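Local coordinates for protein CRISPR-associated endonuclease Cas2 2 (Thermus thermophilus, PDB 1ZPW) that belongs to the Cas2 family of metal-dependent CRISPR-associated endoribonucleases and takes part in adaptive immunity against viruses and plasmids, at residues A[3-8]-A[36-41]. Sequence-based numbering, arbitrary orientation.
Sequences KRLYAV and VFECYL
Tyr-6 and Leu-41 form the tightly packed part of this antiparallel strand pair. Both side chains lie on the face that also carries Val-8, Phe-37 and Cys-39, and all five residues are buried. Leu-41 CD1 reaches the Tyr-6 ring at CD1, 3.7 Å away, while Leu-41 CB packs beside Tyr-6 CE1. Cys-39 O lies at the edge of the same ring, in its plane. Further along, Val-8 CG2 meets Cys-39 SG at 4.1 Å. CG2 is the branch beside the backbone N, as Val-8 chi1 is -179°.

The other face is more open to solvent. Here the Tyr-40 ring is sandwiched. Lys-3 NZ makes a cation-pi contact over one face, 4.6 Å from the Tyr-40 ring centroid. The bent lysine chain also lays its CE 3.5 Å from Tyr-40 CD1. Over the opposite face, Leu-5 CD1 forms a CH-pi contact, 4.2 Å from the Tyr-40 ring centroid. The same methyl touches Glu-38 CB. Ala-7 faces this side too and adds little bulk.

Six backbone hydrogen bonds join Arg-4 with Leu-41, Tyr-6 with Cys-39, and Val-8 with Phe-37, two to each pair. The bond from Cys-39 N to Tyr-6 O is nearly straight, 169° at the hydrogen.

The pair forms the centre of the four-stranded antiparallel sheet of the ferredoxin-like Cas2 fold. Strand 63-68 flanks strand 4-11, and strand 29-33 flanks strand 36-41. Strand 4-11 ends at Asp-11, the predicted catalytic magnesium ligand. The helices cover the Tyr-6 face: Leu-46 of helix 43-56 touches Tyr-6 and Leu-41, and Leu-25 of helix 15-26 packs on Val-8 and Phe-37.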
# COMPACT_ATOMS: atom_id res chain seq x y z
N LYS A 3 -6.87 -5.13 13.67
CA LYS A 3 -6.63 -4.20 12.55
C LYS A 3 -5.84 -2.95 12.96
O LYS A 3 -6.03 -2.35 14.03
CB LYS A 3 -7.92 -3.82 11.80
CG LYS A 3 -8.33 -2.36 11.95
CD LYS A 3 -9.83 -2.17 11.81
CE LYS A 3 -10.18 -0.95 10.99
NZ LYS A 3 -11.08 0.01 11.70
N ARG A 4 -4.92 -2.56 12.11
CA ARG A 4 -4.18 -1.35 12.35
C ARG A 4 -4.04 -0.70 11.01
O ARG A 4 -4.17 -1.35 9.98
CB ARG A 4 -2.78 -1.69 12.84
CG ARG A 4 -2.65 -2.32 14.20
CD ARG A 4 -1.22 -2.81 14.44
NE ARG A 4 -0.33 -1.76 14.96
CZ ARG A 4 0.11 -0.71 14.28
NH1 ARG A 4 -0.27 -0.51 13.02
NH2 ARG A 4 0.92 0.17 14.86
N LEU A 5 -3.74 0.60 11.03
CA LEU A 5 -3.45 1.35 9.80
C LEU A 5 -2.03 1.07 9.31
O LEU A 5 -1.07 1.09 10.10
CB LEU A 5 -3.62 2.86 10.02
CG LEU A 5 -3.24 3.81 8.87
CD1 LEU A 5 -4.18 3.56 7.69
CD2 LEU A 5 -3.32 5.27 9.32
N TYR A 6 -1.90 0.81 8.01
CA TYR A 6 -0.58 0.69 7.37
C TYR A 6 -0.51 1.65 6.21
O TYR A 6 -1.48 1.82 5.47
CB TYR A 6 -0.33 -0.73 6.85
CG TYR A 6 -0.17 -1.78 7.92
CD1 TYR A 6 -1.30 -2.30 8.58
CD2 TYR A 6 1.09 -2.27 8.25
CE1 TYR A 6 -1.15 -3.27 9.58
CE2 TYR A 6 1.24 -3.26 9.24
CZ TYR A 6 0.11 -3.74 9.88
OH TYR A 6 0.26 -4.70 10.86
N ALA A 7 0.65 2.28 6.04
CA ALA A 7 0.93 3.02 4.81
C ALA A 7 1.68 2.07 3.90
O ALA A 7 2.67 1.45 4.30
CB ALA A 7 1.78 4.26 5.08
N VAL A 8 1.21 1.94 2.67
CA VAL A 8 1.82 0.99 1.73
C VAL A 8 2.34 1.82 0.56
O VAL A 8 1.55 2.37 -0.19
CB VAL A 8 0.82 -0.07 1.23
CG1 VAL A 8 1.54 -1.03 0.28
CG2 VAL A 8 0.27 -0.86 2.40
N VAL A 36 1.11 5.73 -2.93
CA VAL A 36 0.82 5.30 -1.57
C VAL A 36 -0.65 4.97 -1.35
O VAL A 36 -1.51 5.75 -1.75
CB VAL A 36 1.19 6.40 -0.51
CG1 VAL A 36 0.97 5.86 0.93
CG2 VAL A 36 2.63 6.85 -0.70
N PHE A 37 -0.91 3.81 -0.72
CA PHE A 37 -2.23 3.44 -0.23
C PHE A 37 -2.24 3.38 1.27
O PHE A 37 -1.22 3.07 1.88
CB PHE A 37 -2.66 2.06 -0.77
CG PHE A 37 -3.28 2.10 -2.15
CD1 PHE A 37 -2.51 2.47 -3.26
CD2 PHE A 37 -4.61 1.68 -2.36
CE1 PHE A 37 -3.06 2.52 -4.55
CE2 PHE A 37 -5.18 1.74 -3.65
CZ PHE A 37 -4.39 2.15 -4.76
N GLU A 38 -3.42 3.63 1.85
CA GLU A 38 -3.61 3.39 3.28
C GLU A 38 -4.53 2.21 3.44
O GLU A 38 -5.64 2.23 2.89
CB GLU A 38 -4.22 4.61 3.95
CG GLU A 38 -3.14 5.65 4.25
CD GLU A 38 -3.68 6.95 4.84
OE1 GLU A 38 -4.89 7.03 5.19
OE2 GLU A 38 -2.89 7.90 4.97
N CYS A 39 -4.09 1.23 4.22
CA CYS A 39 -4.80 -0.05 4.34
C CYS A 39 -4.95 -0.43 5.80
O CYS A 39 -4.00 -0.40 6.57
CB CYS A 39 -3.99 -1.18 3.64
SG CYS A 39 -3.76 -0.93 1.87
N TYR A 40 -6.15 -0.85 6.18
CA TYR A 40 -6.34 -1.40 7.52
C TYR A 40 -6.18 -2.89 7.46
O TYR A 40 -6.90 -3.55 6.72
CB TYR A 40 -7.74 -1.03 8.06
CG TYR A 40 -7.73 0.38 8.58
CD1 TYR A 40 -7.29 0.65 9.88
CD2 TYR A 40 -8.08 1.42 7.77
CE1 TYR A 40 -7.24 1.94 10.36
CE2 TYR A 40 -8.02 2.73 8.23
CZ TYR A 40 -7.60 2.96 9.53
OH TYR A 40 -7.54 4.26 10.01
N LEU A 41 -5.21 -3.42 8.19
CA LEU A 41 -4.85 -4.84 8.08
C LEU A 41 -4.67 -5.43 9.44
O LEU A 41 -4.19 -4.76 10.39
CB LEU A 41 -3.52 -5.03 7.31
CG LEU A 41 -3.42 -4.37 5.93
CD1 LEU A 41 -1.94 -4.25 5.49
CD2 LEU A 41 -4.28 -5.04 4.90